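Long-range contacts in thiosulfate reductase (Thermus thermophilus, PDB 2VPZ), which probably catalyses redox chemistry of sulfur compounds such as thiosulfate or polysulfide at a molybdenum centre, and carries molybdopterin guanine dinucleotide cofactors and a [4Fe-4S] cluster: residues Ala326-Thr331 / Val352-Tyr357; Ala200-Leu205 / Ala320-Arg325; Thr256-Leu261 / Thr341-Ala346. All coordinates share one frame; numbering follows the deposited sequence.

Contact 1 (Ala326-Thr331 / Val352-Tyr357); sequences AVLPPT and VLLGNY. With MGD (2-amino-5,6-dimercapto-7-methyl-3,7,8a,9-tetrahydro-8-oxa-1,3,9,10-tetraaza-anthracen-4-one guanosine dinucleotide), chain I.
Val327 and Asn356 bring the two backbones nearest each other, their CA atoms 7.2 Å apart, where a short edge strand passes the end of a helix. That helix is closed by a Schellman motif: Gly355 takes a positive phi, its N bonds back to Val352 O at 2.8 Å, and the chain turns out of the last turn into Asn356. The one polar link across the contact comes from this side chain. Asn356 ND2 donates to Ala326 O at 2.8 Å with an N-H...O angle of 158°; the oxygen lies almost in the amide plane of Asn356, and the donor approaches in the carbonyl plane. Its CG sits between the backbone N and the carbonyl carbon (chi1 62°), which swings the amide across to the strand. The same ND2 also donates to Asn351 OD1, so the amide is gripped from two partners and its rotation should be well fixed. Asn351 OD1 in turn accepts Leu328 N, coupling the helix end to the chain just beyond the strand. Beside this polar link, one branch of Leu354 does the apolar work: CD1 lies 4.2 Å from Ala326 CB and meets Leu328 CD1 at 4.4 Å. The same methyl also lies 3.8 Å from Ala326 O. Farther along segment 326-331, Thr331 takes no part in the contact with 352-357 and binds the cofactor, its OG1 donating to the phosphate oxygen O2B of MGD at 2.6 Å. Segment 326-331 thus runs from the helix end, through the loop after the strand, to the dinucleotide. Val327 pairs through its backbone with Tyr202 and Val204 of strand 202-206, and Met319 of helix 309-320 packs on Ala326, Leu328 and Leu354.

Contact 2 (Ala200-Leu205 / Ala320-Arg325); sequences ARYIVL and AAHKPR
The guanidinium of Arg325 carries Arg201 CG over one face, 3.2 Å above the plane and displaced toward the rim near NH2. On the same segment, the imidazole of His322 has Arg201 O over one face, while Tyr202 CB comes to its CD2 obliquely at 4.0 Å. The phenol ring of Tyr202 and the imidazole run nearly parallel, at 15°, but with centroids 5.7 Å apart they are slid so far that they barely overlap. The two arginines lie side by side, pointing the same way with their guanidinium planes 8° apart. Arg201 leaves its backbone with CG beside the N (chi1 -78°) and bends again at chi2 and chi3, laying its aliphatic part on Arg325. Arg201 NE and Arg325 NH2, 3.9 Å apart, bring like charges close; Arg201 NH2 has Asn228 O as a partner, and both residues are partly open to solvent. Segment 320-325 is the connection from helix 309-320 to edge strand 326-327, which runs parallel to strand 202-206 in a four-stranded sheet of Rossmann-like order 3-2-1-4. The connection holds a type I turn from Ala320 to Lys323 and a cis peptide before Pro324, and it comes down on the start of strand 202-206. There Arg325 O accepts Arg201 N at 2.7 Å and, weakly, Tyr202 N at 3.4 Å. With an alanine at Arg325, the aliphatic part of Arg201 would probably lose its cover and be freer to turn, although the backbone carbonyl would remain. Tyr202 OH bonds to Glu318 on helix 309-320.

Contact 3 (Thr256-Leu261 / Thr341-Ala346); sequences TDTALL and TYRVMA. With MGD (2-amino-5,6-dimercapto-7-methyl-3,7,8a,9-tetrahydro-8-oxa-1,3,9,10-tetraaza-anthracen-4-one guanosine dinucleotide), chain I.
Helices 257-261 and 341-346 run nearly side by side in the same direction, crossing at 23° with axes 9.2 Å apart, and come nearest at Thr258 and Arg343, whose CA atoms are 5.0 Å apart. One turn on, Leu261 CB meets Ala346 CB at 3.9 Å; the small alanine lets the leucine sit against the helix. Leu261 CD1 also touches Arg343 CG, at 3.6 Å. The Arg343 chain, leaving with CG anti to the backbone N (chi1 174°), crosses the Thr258 side chain at about a right angle, and its CD reaches Asp257 CB at 3.8 Å. The contact is mostly carbon on carbon, with Thr258 OG1 lying against Arg343 CB at 3.5 Å, and no hydrogen bond joins the helices. The polar ends of Arg343 and Asp257 turn to other tasks. Arg343 forms a salt bridge with Asp340, donates to Asn334 O and makes a cation-pi contact with Trp336. Asp257 holds the guanine of MGD with both carboxylate oxygens: N2 donates to OD1 and N1 to OD2, each at 2.9 Å. This pairing matches guanine's neighbouring N1 and N2 donors, is consistent with selection of this base, and would probably favour the ionised form of Asp257.

Overall arrangement
Read from the N terminus, strand 202-206 begins the first loop, which contact 2 closes when the chain returns through 320-325. Helix 257-270 starts within that loop, and contact 3 closes its own loop from 256-261 only later, at 341-346, so it crosses contact 2. Contact 1 opens directly after contact 2 closes, in series with it, and closes the short loop from 326-331 at 352-357, with helix 341-354 mostly inside; it crosses contact 3, because 256-261 precedes both its segments while 341-346 lies between them. Contacts 1 and 2 meet on neighbouring strands of one parallel sheet; contacts 1 and 3 share helix 341-354, touch through Leu328 and Leu261, and reach the same MGD.

Contact 1 (Ala326-Thr331 / Val352-Tyr357)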
loop_
_atom_site.group_PDB
_atom_site.type_symbol
_atom_site.label_atom_id
_atom_site.label_comp_id
_atom_site.label_asym_id
_atom_site.label_seq_id
_atom_site.Cartn_x
_atom_site.Cartn_y
_atom_site.Cartn_z
ATOM N N ALA A 326 -1.039 -12.587 -31.579
ATOM C CA ALA A 326 -2.080 -11.600 -31.313
ATOM C C ALA A 326 -3.371 -12.269 -31.823
ATOM O O ALA A 326 -3.404 -12.691 -32.992
ATOM C CB ALA A 326 -1.818 -10.310 -32.106
ATOM N N VAL A 327 -4.396 -12.385 -30.965
ATOM C CA VAL A 327 -5.704 -13.005 -31.283
ATOM C C VAL A 327 -6.972 -12.235 -30.892
ATOM O O VAL A 327 -7.035 -11.642 -29.804
ATOM C CB VAL A 327 -6.025 -14.334 -30.496
ATOM C CG1 VAL A 327 -6.238 -15.513 -31.438
ATOM C CG2 VAL A 327 -5.013 -14.575 -29.409
ATOM N N LEU A 328 -7.985 -12.263 -31.755
ATOM C CA LEU A 328 -9.298 -11.741 -31.380
ATOM C C LEU A 328 -10.132 -13.035 -31.180
ATOM O O LEU A 328 -10.796 -13.470 -32.116
ATOM C CB LEU A 328 -9.967 -10.893 -32.469
ATOM C CG LEU A 328 -9.528 -9.469 -32.712
ATOM C CD1 LEU A 328 -8.267 -9.471 -33.518
ATOM C CD2 LEU A 328 -10.596 -8.732 -33.489
ATOM N N PRO A 329 -10.105 -13.674 -29.982
ATOM C CA PRO A 329 -10.946 -14.883 -29.967
ATOM C C PRO A 329 -12.434 -14.593 -30.225
ATOM O O PRO A 329 -12.949 -13.589 -29.706
ATOM C CB PRO A 329 -10.766 -15.475 -28.560
ATOM C CG PRO A 329 -9.625 -14.718 -27.942
ATOM C CD PRO A 329 -9.579 -13.367 -28.650
ATOM N N PRO A 330 -13.142 -15.439 -31.023
ATOM C CA PRO A 330 -14.577 -15.194 -31.268
ATOM C C PRO A 330 -15.452 -15.513 -30.009
ATOM O O PRO A 330 -15.306 -16.588 -29.426
ATOM C CB PRO A 330 -14.938 -16.132 -32.437
ATOM C CG PRO A 330 -13.645 -16.783 -32.890
ATOM C CD PRO A 330 -12.662 -16.626 -31.740
ATOM N N THR A 331 -16.347 -14.607 -29.610
ATOM C CA THR A 331 -17.221 -14.838 -28.447
ATOM C C THR A 331 -18.227 -15.998 -28.700
ATOM O O THR A 331 -18.358 -16.485 -29.821
ATOM C CB THR A 331 -18.001 -13.509 -28.006
ATOM O OG1 THR A 331 -18.488 -13.649 -26.677
ATOM C CG2 THR A 331 -19.171 -13.206 -28.952
ATOM N N VAL A 352 -6.916 -13.773 -39.821
ATOM C CA VAL A 352 -6.240 -14.275 -41.015
ATOM C C VAL A 352 -5.090 -13.317 -41.423
ATOM O O VAL A 352 -3.951 -13.764 -41.613
ATOM C CB VAL A 352 -7.275 -14.475 -42.191
ATOM C CG1 VAL A 352 -6.573 -14.485 -43.546
ATOM C CG2 VAL A 352 -8.017 -15.795 -42.000
ATOM N N LEU A 353 -5.386 -12.014 -41.507
ATOM C CA LEU A 353 -4.425 -10.938 -41.845
ATOM C C LEU A 353 -3.224 -10.860 -40.866
ATOM O O LEU A 353 -2.167 -10.295 -41.188
ATOM C CB LEU A 353 -5.125 -9.550 -41.895
ATOM C CG LEU A 353 -6.096 -9.138 -43.020
ATOM C CD1 LEU A 353 -6.448 -7.656 -42.867
ATOM C CD2 LEU A 353 -5.477 -9.360 -44.414
ATOM N N LEU A 354 -3.405 -11.408 -39.668
ATOM C CA LEU A 354 -2.366 -11.433 -38.648
ATOM C C LEU A 354 -1.521 -12.734 -38.763
ATOM O O LEU A 354 -0.442 -12.821 -38.179
ATOM C CB LEU A 354 -2.975 -11.265 -37.223
ATOM C CG LEU A 354 -3.513 -9.888 -36.771
ATOM C CD1 LEU A 354 -4.366 -10.056 -35.488
ATOM C CD2 LEU A 354 -2.359 -8.872 -36.537
ATOM N N GLY A 355 -2.014 -13.701 -39.537
ATOM C CA GLY A 355 -1.374 -14.995 -39.763
ATOM C C GLY A 355 -1.431 -15.961 -38.584
ATOM O O GLY A 355 -0.565 -16.838 -38.445
ATOM N N ASN A 356 -2.455 -15.847 -37.741
ATOM C CA ASN A 356 -2.538 -16.691 -36.544
ATOM C C ASN A 356 -3.254 -18.041 -36.568
ATOM O O ASN A 356 -3.090 -18.831 -35.643
ATOM C CB ASN A 356 -3.079 -15.871 -35.339
ATOM C CG ASN A 356 -4.516 -15.314 -35.544
ATOM O OD1 ASN A 356 -5.347 -15.903 -36.243
ATOM N ND2 ASN A 356 -4.807 -14.177 -34.895
ATOM N N TYR A 357 -4.018 -18.339 -37.606
ATOM C CA TYR A 357 -4.767 -19.604 -37.631
ATOM C C TYR A 357 -3.904 -20.854 -37.864
ATOM O O TYR A 357 -3.320 -21.018 -38.933
ATOM C CB TYR A 357 -5.896 -19.543 -38.672
ATOM C CG TYR A 357 -6.958 -20.626 -38.532
ATOM C CD1 TYR A 357 -8.117 -20.406 -37.784
ATOM C CD2 TYR A 357 -6.824 -21.853 -39.187
ATOM C CE1 TYR A 357 -9.129 -21.378 -37.695
ATOM C CE2 TYR A 357 -7.832 -22.846 -39.105
ATOM C CZ TYR A 357 -8.987 -22.597 -38.356
ATOM O OH TYR A 357 -9.992 -23.539 -38.261
HETATM P PB MGD I . -21.284 -12.021 -24.924
HETATM O O1B MGD I . -22.679 -11.798 -25.355
HETATM O O2B MGD I . -20.198 -11.929 -25.871
HETATM O O3B MGD I . -21.513 -13.452 -24.247
HETATM O O3A MGD I . -21.381 -15.448 -22.673
HETATM P PA MGD I . -20.585 -14.669 -23.789
HETATM O O1A MGD I . -20.381 -15.687 -24.811
HETATM O O2A MGD I . -19.336 -14.189 -23.219
HETATM O "O5'" MGD I . -20.924 -11.053 -23.759
HETATM C "C5'" MGD I . -21.770 -10.453 -22.775
HETATM C "C4'" MGD I . -21.176 -9.055 -22.751
HETATM O "O4'" MGD I . -21.548 -8.556 -24.025
HETATM C "C3'" MGD I . -21.749 -8.029 -21.737
HETATM O "O3'" MGD I . -20.685 -7.349 -21.022
HETATM C "C2'" MGD I . -22.508 -6.987 -22.596
HETATM O "O2'" MGD I . -22.127 -5.681 -22.181
HETATM C "C1'" MGD I . -21.844 -7.150 -23.940
HETATM N N9 MGD I . -22.413 -6.448 -25.123
HETATM C C8 MGD I . -23.734 -6.159 -25.346
HETATM N N7 MGD I . -23.912 -5.499 -26.526
HETATM C C5 MGD I . -22.675 -5.338 -27.063
HETATM C C6 MGD I . -22.131 -4.651 -28.253
HETATM O O6 MGD I . -22.944 -4.158 -29.043
HETATM N N1 MGD I . -20.818 -4.673 -28.473
HETATM C C2 MGD I . -19.947 -5.238 -27.593
HETATM N N2 MGD I . -18.593 -5.230 -27.860
HETATM N N3 MGD I . -20.369 -5.884 -26.462
HETATM C C4 MGD I . -21.690 -5.967 -26.147
HETATM C C10 MGD I . -22.440 -16.373 -22.794
HETATM C C11 MGD I . -21.784 -17.712 -22.698
HETATM O O11 MGD I . -21.307 -17.878 -21.355
HETATM C C12 MGD I . -22.634 -18.873 -23.277
HETATM S S12 MGD I . -23.304 -18.797 -24.819
HETATM C C13 MGD I . -22.890 -20.038 -22.580
HETATM S S13 MGD I . -23.728 -21.324 -23.319
HETATM C C14 MGD I . -22.405 -20.214 -21.164
HETATM N N15 MGD I . -23.378 -20.070 -20.146
HETATM C C16 MGD I . -23.027 -19.722 -18.866
HETATM C C17 MGD I . -23.982 -19.591 -17.710
HETATM O O17 MGD I . -25.202 -19.868 -17.880
HETATM N N18 MGD I . -23.502 -19.260 -16.463
HETATM C C19 MGD I . -22.183 -18.962 -16.338
HETATM N N19 MGD I . -21.781 -18.567 -15.146
HETATM N N20 MGD I . -21.229 -19.004 -17.327
HETATM C C21 MGD I . -21.621 -19.420 -18.570
HETATM N N22 MGD I . -20.786 -19.475 -19.595
HETATM C C23 MGD I . -21.203 -19.317 -20.949
#

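Contact 2 (Ala200-Leu205 / Ala320-Arg325)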
loop_
_atom_site.group_PDB
_atom_site.type_symbol
_atom_site.label_atom_id
_atom_site.label_comp_id
_atom_site.label_asym_id
_atom_site.label_seq_id
_atom_site.Cartn_x
_atom_site.Cartn_y
_atom_site.Cartn_z
ATOM N N ALA A 200 -0.386 -16.852 -26.470
ATOM C CA ALA A 200 -0.918 -15.535 -26.887
ATOM C C ALA A 200 -0.185 -14.365 -26.163
ATOM O O ALA A 200 0.162 -14.469 -24.980
ATOM C CB ALA A 200 -2.434 -15.470 -26.674
ATOM N N ARG A 201 0.015 -13.245 -26.861
ATOM C CA ARG A 201 0.789 -12.091 -26.343
ATOM C C ARG A 201 0.056 -10.771 -26.214
ATOM O O ARG A 201 0.483 -9.831 -25.517
ATOM C CB ARG A 201 1.984 -11.869 -27.249
ATOM C CG ARG A 201 3.122 -12.820 -27.015
ATOM C CD ARG A 201 3.892 -12.384 -25.778
ATOM N NE ARG A 201 3.562 -13.129 -24.562
ATOM C CZ ARG A 201 3.955 -12.811 -23.334
ATOM N NH1 ARG A 201 4.707 -11.738 -23.141
ATOM N NH2 ARG A 201 3.592 -13.564 -22.301
ATOM N N TYR A 202 -1.045 -10.736 -26.955
ATOM C CA TYR A 202 -1.955 -9.595 -27.065
ATOM C C TYR A 202 -3.306 -10.245 -27.442
ATOM O O TYR A 202 -3.399 -10.979 -28.431
ATOM C CB TYR A 202 -1.432 -8.688 -28.196
ATOM C CG TYR A 202 -2.064 -7.308 -28.248
ATOM C CD1 TYR A 202 -1.555 -6.244 -27.496
ATOM C CD2 TYR A 202 -3.164 -7.051 -29.081
ATOM C CE1 TYR A 202 -2.103 -4.968 -27.562
ATOM C CE2 TYR A 202 -3.732 -5.776 -29.168
ATOM C CZ TYR A 202 -3.198 -4.738 -28.407
ATOM O OH TYR A 202 -3.735 -3.479 -28.469
ATOM N N ILE A 203 -4.333 -9.965 -26.651
ATOM C CA ILE A 203 -5.674 -10.530 -26.844
ATOM C C ILE A 203 -6.812 -9.483 -26.938
ATOM O O ILE A 203 -6.930 -8.623 -26.063
ATOM C CB ILE A 203 -5.994 -11.532 -25.661
ATOM C CG1 ILE A 203 -4.964 -12.655 -25.633
ATOM C CG2 ILE A 203 -7.437 -12.089 -25.774
ATOM C CD1 ILE A 203 -5.072 -13.566 -24.395
ATOM N N VAL A 204 -7.639 -9.536 -27.979
ATOM C CA VAL A 204 -8.748 -8.583 -28.094
ATOM C C VAL A 204 -10.123 -9.266 -27.955
ATOM O O VAL A 204 -10.510 -10.100 -28.790
ATOM C CB VAL A 204 -8.684 -7.740 -29.442
ATOM C CG1 VAL A 204 -9.820 -6.689 -29.460
ATOM C CG2 VAL A 204 -7.310 -7.036 -29.576
ATOM N N LEU A 205 -10.826 -8.909 -26.878
ATOM C CA LEU A 205 -12.151 -9.424 -26.523
ATOM C C LEU A 205 -13.274 -8.476 -26.935
ATOM O O LEU A 205 -13.330 -7.317 -26.490
ATOM C CB LEU A 205 -12.265 -9.696 -24.993
ATOM C CG LEU A 205 -11.196 -10.630 -24.383
ATOM C CD1 LEU A 205 -11.397 -10.767 -22.865
ATOM C CD2 LEU A 205 -11.241 -12.008 -25.082
ATOM N N ALA A 320 -0.537 -5.862 -34.791
ATOM C CA ALA A 320 0.407 -6.198 -35.878
ATOM C C ALA A 320 1.830 -6.421 -35.264
ATOM O O ALA A 320 2.487 -7.404 -35.584
ATOM C CB ALA A 320 0.452 -5.070 -36.946
ATOM N N ALA A 321 2.303 -5.538 -34.387
ATOM C CA ALA A 321 3.618 -5.716 -33.726
ATOM C C ALA A 321 3.804 -7.069 -32.983
ATOM O O ALA A 321 4.933 -7.439 -32.652
ATOM C CB ALA A 321 3.892 -4.551 -32.697
ATOM N N HIS A 322 2.736 -7.823 -32.741
ATOM C CA HIS A 322 2.864 -9.081 -31.985
ATOM C C HIS A 322 2.639 -10.391 -32.749
ATOM O O HIS A 322 2.960 -11.472 -32.234
ATOM C CB HIS A 322 1.936 -9.055 -30.735
ATOM C CG HIS A 322 2.390 -8.183 -29.605
ATOM N ND1 HIS A 322 3.304 -8.592 -28.666
ATOM C CD2 HIS A 322 2.037 -6.937 -29.254
ATOM C CE1 HIS A 322 3.498 -7.633 -27.790
ATOM N NE2 HIS A 322 2.739 -6.615 -28.128
ATOM N N LYS A 323 2.084 -10.288 -33.954
ATOM C CA LYS A 323 1.808 -11.446 -34.795
ATOM C C LYS A 323 2.977 -12.421 -34.877
ATOM O O LYS A 323 4.134 -12.016 -34.701
ATOM C CB LYS A 323 1.421 -11.025 -36.237
ATOM C CG LYS A 323 1.947 -9.684 -36.708
ATOM C CD LYS A 323 1.564 -9.434 -38.159
ATOM C CE LYS A 323 2.612 -9.991 -39.134
ATOM N NZ LYS A 323 3.775 -9.049 -39.313
ATOM N N PRO A 324 2.677 -13.731 -35.018
ATOM C CA PRO A 324 1.334 -14.332 -35.154
ATOM C C PRO A 324 0.603 -14.538 -33.777
ATOM O O PRO A 324 -0.494 -15.105 -33.718
ATOM C CB PRO A 324 1.591 -15.665 -35.872
ATOM C CG PRO A 324 3.020 -16.012 -35.528
ATOM C CD PRO A 324 3.750 -14.701 -35.294
ATOM N N ARG A 325 1.217 -14.036 -32.709
ATOM C CA ARG A 325 0.768 -14.161 -31.314
ATOM C C ARG A 325 -0.164 -13.074 -30.708
ATOM O O ARG A 325 -0.089 -12.709 -29.521
ATOM C CB ARG A 325 2.020 -14.407 -30.454
ATOM C CG ARG A 325 2.980 -15.388 -31.147
ATOM C CD ARG A 325 3.745 -16.198 -30.136
ATOM N NE ARG A 325 4.601 -15.345 -29.337
ATOM C CZ ARG A 325 4.899 -15.518 -28.050
ATOM N NH1 ARG A 325 4.393 -16.543 -27.379
ATOM N NH2 ARG A 325 5.716 -14.659 -27.432
#

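Contact 3 (Thr256-Leu261 / Thr341-Ala346)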
loop_
_atom_site.group_PDB
_atom_site.type_symbol
_atom_site.label_atom_id
_atom_site.label_comp_id
_atom_site.label_asym_id
_atom_site.label_seq_id
_atom_site.Cartn_x
_atom_site.Cartn_y
_atom_site.Cartn_z
ATOM N N THR A 256 -22.352 -1.450 -32.954
ATOM C CA THR A 256 -21.441 -0.726 -33.807
ATOM C C THR A 256 -20.036 -1.362 -34.052
ATOM O O THR A 256 -19.158 -0.748 -34.676
ATOM C CB THR A 256 -21.341 0.728 -33.170
ATOM O OG1 THR A 256 -21.840 1.695 -34.070
ATOM C CG2 THR A 256 -19.934 1.078 -32.704
ATOM N N ASP A 257 -19.867 -2.612 -33.624
ATOM C CA ASP A 257 -18.615 -3.369 -33.736
ATOM C C ASP A 257 -18.091 -3.684 -35.126
ATOM O O ASP A 257 -16.876 -3.823 -35.337
ATOM C CB ASP A 257 -18.713 -4.673 -32.938
ATOM C CG ASP A 257 -19.107 -4.463 -31.483
ATOM O OD1 ASP A 257 -18.216 -4.551 -30.605
ATOM O OD2 ASP A 257 -20.287 -4.183 -31.232
ATOM N N THR A 258 -18.983 -3.820 -36.088
ATOM C CA THR A 258 -18.506 -4.122 -37.422
ATOM C C THR A 258 -17.758 -2.900 -38.024
ATOM O O THR A 258 -16.862 -3.088 -38.834
ATOM C CB THR A 258 -19.654 -4.592 -38.376
ATOM O OG1 THR A 258 -20.552 -5.443 -37.673
ATOM C CG2 THR A 258 -19.055 -5.366 -39.576
ATOM N N ALA A 259 -18.095 -1.673 -37.610
ATOM C CA ALA A 259 -17.401 -0.468 -38.121
ATOM C C ALA A 259 -15.950 -0.362 -37.592
ATOM O O ALA A 259 -15.051 0.138 -38.279
ATOM C CB ALA A 259 -18.182 0.834 -37.776
ATOM N N LEU A 260 -15.765 -0.824 -36.347
ATOM C CA LEU A 260 -14.475 -0.853 -35.648
ATOM C C LEU A 260 -13.651 -2.029 -36.283
ATOM O O LEU A 260 -12.442 -1.898 -36.543
ATOM C CB LEU A 260 -14.680 -0.992 -34.115
ATOM C CG LEU A 260 -13.600 -0.867 -33.019
ATOM C CD1 LEU A 260 -13.262 -2.248 -32.438
ATOM C CD2 LEU A 260 -12.340 -0.163 -33.562
ATOM N N LEU A 261 -14.288 -3.159 -36.573
ATOM C CA LEU A 261 -13.580 -4.273 -37.223
ATOM C C LEU A 261 -13.155 -3.893 -38.682
ATOM O O LEU A 261 -12.010 -4.118 -39.056
ATOM C CB LEU A 261 -14.407 -5.578 -37.176
ATOM C CG LEU A 261 -14.481 -6.218 -35.769
ATOM C CD1 LEU A 261 -15.713 -7.136 -35.639
ATOM C CD2 LEU A 261 -13.177 -6.980 -35.461
ATOM N N THR A 341 -23.674 -12.416 -38.676
ATOM C CA THR A 341 -22.675 -13.217 -39.418
ATOM C C THR A 341 -21.612 -12.298 -40.054
ATOM O O THR A 341 -20.455 -12.690 -40.187
ATOM C CB THR A 341 -23.307 -14.182 -40.485
ATOM O OG1 THR A 341 -24.321 -14.981 -39.888
ATOM C CG2 THR A 341 -22.221 -15.127 -41.035
ATOM N N TYR A 342 -21.991 -11.072 -40.414
ATOM C CA TYR A 342 -21.035 -10.092 -40.931
ATOM C C TYR A 342 -19.992 -9.698 -39.867
ATOM O O TYR A 342 -18.788 -9.711 -40.151
ATOM C CB TYR A 342 -21.755 -8.843 -41.437
ATOM C CG TYR A 342 -22.383 -9.019 -42.801
ATOM C CD1 TYR A 342 -23.519 -8.297 -43.162
ATOM C CD2 TYR A 342 -21.816 -9.887 -43.752
ATOM C CE1 TYR A 342 -24.088 -8.422 -44.438
ATOM C CE2 TYR A 342 -22.377 -10.024 -45.042
ATOM C CZ TYR A 342 -23.520 -9.281 -45.379
ATOM O OH TYR A 342 -24.104 -9.362 -46.630
ATOM N N ARG A 343 -20.423 -9.351 -38.654
ATOM C CA ARG A 343 -19.451 -8.994 -37.617
ATOM C C ARG A 343 -18.442 -10.146 -37.404
ATOM O O ARG A 343 -17.231 -9.910 -37.403
ATOM C CB ARG A 343 -20.098 -8.604 -36.265
ATOM C CG ARG A 343 -19.072 -8.371 -35.118
ATOM C CD ARG A 343 -19.733 -8.207 -33.740
ATOM N NE ARG A 343 -20.425 -9.410 -33.283
ATOM C CZ ARG A 343 -21.726 -9.666 -33.428
ATOM N NH1 ARG A 343 -22.510 -8.789 -34.029
ATOM N NH2 ARG A 343 -22.251 -10.806 -32.968
ATOM N N VAL A 344 -18.901 -11.385 -37.259
ATOM C CA VAL A 344 -17.951 -12.486 -37.075
ATOM C C VAL A 344 -17.000 -12.675 -38.291
ATOM O O VAL A 344 -15.793 -12.854 -38.105
ATOM C CB VAL A 344 -18.654 -13.854 -36.701
ATOM C CG1 VAL A 344 -17.586 -14.888 -36.262
ATOM C CG2 VAL A 344 -19.715 -13.646 -35.576
ATOM N N MET A 345 -17.516 -12.618 -39.521
ATOM C CA MET A 345 -16.676 -12.757 -40.727
ATOM C C MET A 345 -15.473 -11.765 -40.677
ATOM O O MET A 345 -14.312 -12.158 -40.910
ATOM C CB MET A 345 -17.511 -12.540 -42.013
ATOM C CG MET A 345 -18.345 -13.742 -42.478
ATOM S SD MET A 345 -19.655 -13.256 -43.634
ATOM C CE MET A 345 -18.722 -12.327 -44.841
ATOM N N ALA A 346 -15.768 -10.503 -40.348
ATOM C CA ALA A 346 -14.796 -9.405 -40.213
ATOM C C ALA A 346 -13.711 -9.637 -39.137
ATOM O O ALA A 346 -12.543 -9.259 -39.320
ATOM C CB ALA A 346 -15.530 -8.070 -39.918
HETATM P PB MGD I . -21.284 -12.021 -24.924
HETATM O O1B MGD I . -22.679 -11.798 -25.355
HETATM O O2B MGD I . -20.198 -11.929 -25.871
HETATM O O3B MGD I . -21.513 -13.452 -24.247
HETATM O O3A MGD I . -21.381 -15.448 -22.673
HETATM P PA MGD I . -20.585 -14.669 -23.789
HETATM O O1A MGD I . -20.381 -15.687 -24.811
HETATM O O2A MGD I . -19.336 -14.189 -23.219
HETATM O "O5'" MGD I . -20.924 -11.053 -23.759
HETATM C "C5'" MGD I . -21.770 -10.453 -22.775
HETATM C "C4'" MGD I . -21.176 -9.055 -22.751
HETATM O "O4'" MGD I . -21.548 -8.556 -24.025
HETATM C "C3'" MGD I . -21.749 -8.029 -21.737
HETATM O "O3'" MGD I . -20.685 -7.349 -21.022
HETATM C "C2'" MGD I . -22.508 -6.987 -22.596
HETATM O "O2'" MGD I . -22.127 -5.681 -22.181
HETATM C "C1'" MGD I . -21.844 -7.150 -23.940
HETATM N N9 MGD I . -22.413 -6.448 -25.123
HETATM C C8 MGD I . -23.734 -6.159 -25.346
HETATM N N7 MGD I . -23.912 -5.499 -26.526
HETATM C C5 MGD I . -22.675 -5.338 -27.063
HETATM C C6 MGD I . -22.131 -4.651 -28.253
HETATM O O6 MGD I . -22.944 -4.158 -29.043
HETATM N N1 MGD I . -20.818 -4.673 -28.473
HETATM C C2 MGD I . -19.947 -5.238 -27.593
HETATM N N2 MGD I . -18.593 -5.230 -27.860
HETATM N N3 MGD I . -20.369 -5.884 -26.462
HETATM C C4 MGD I . -21.690 -5.967 -26.147
HETATM C C10 MGD I . -22.440 -16.373 -22.794
HETATM C C11 MGD I . -21.784 -17.712 -22.698
HETATM O O11 MGD I . -21.307 -17.878 -21.355
HETATM C C12 MGD I . -22.634 -18.873 -23.277
HETATM S S12 MGD I . -23.304 -18.797 -24.819
HETATM C C13 MGD I . -22.890 -20.038 -22.580
HETATM S S13 MGD I . -23.728 -21.324 -23.319
HETATM C C14 MGD I . -22.405 -20.214 -21.164
HETATM N N15 MGD I . -23.378 -20.070 -20.146
HETATM C C16 MGD I . -23.027 -19.722 -18.866
HETATM C C17 MGD I . -23.982 -19.591 -17.710
HETATM O O17 MGD I . -25.202 -19.868 -17.880
HETATM N N18 MGD I . -23.502 -19.260 -16.463
HETATM C C19 MGD I . -22.183 -18.962 -16.338
HETATM N N19 MGD I . -21.781 -18.567 -15.146
HETATM N N20 MGD I . -21.229 -19.004 -17.327
HETATM C C21 MGD I . -21.621 -19.420 -18.570
HETATM N N22 MGD I . -20.786 -19.475 -19.595
HETATM C C23 MGD I . -21.203 -19.317 -20.949
#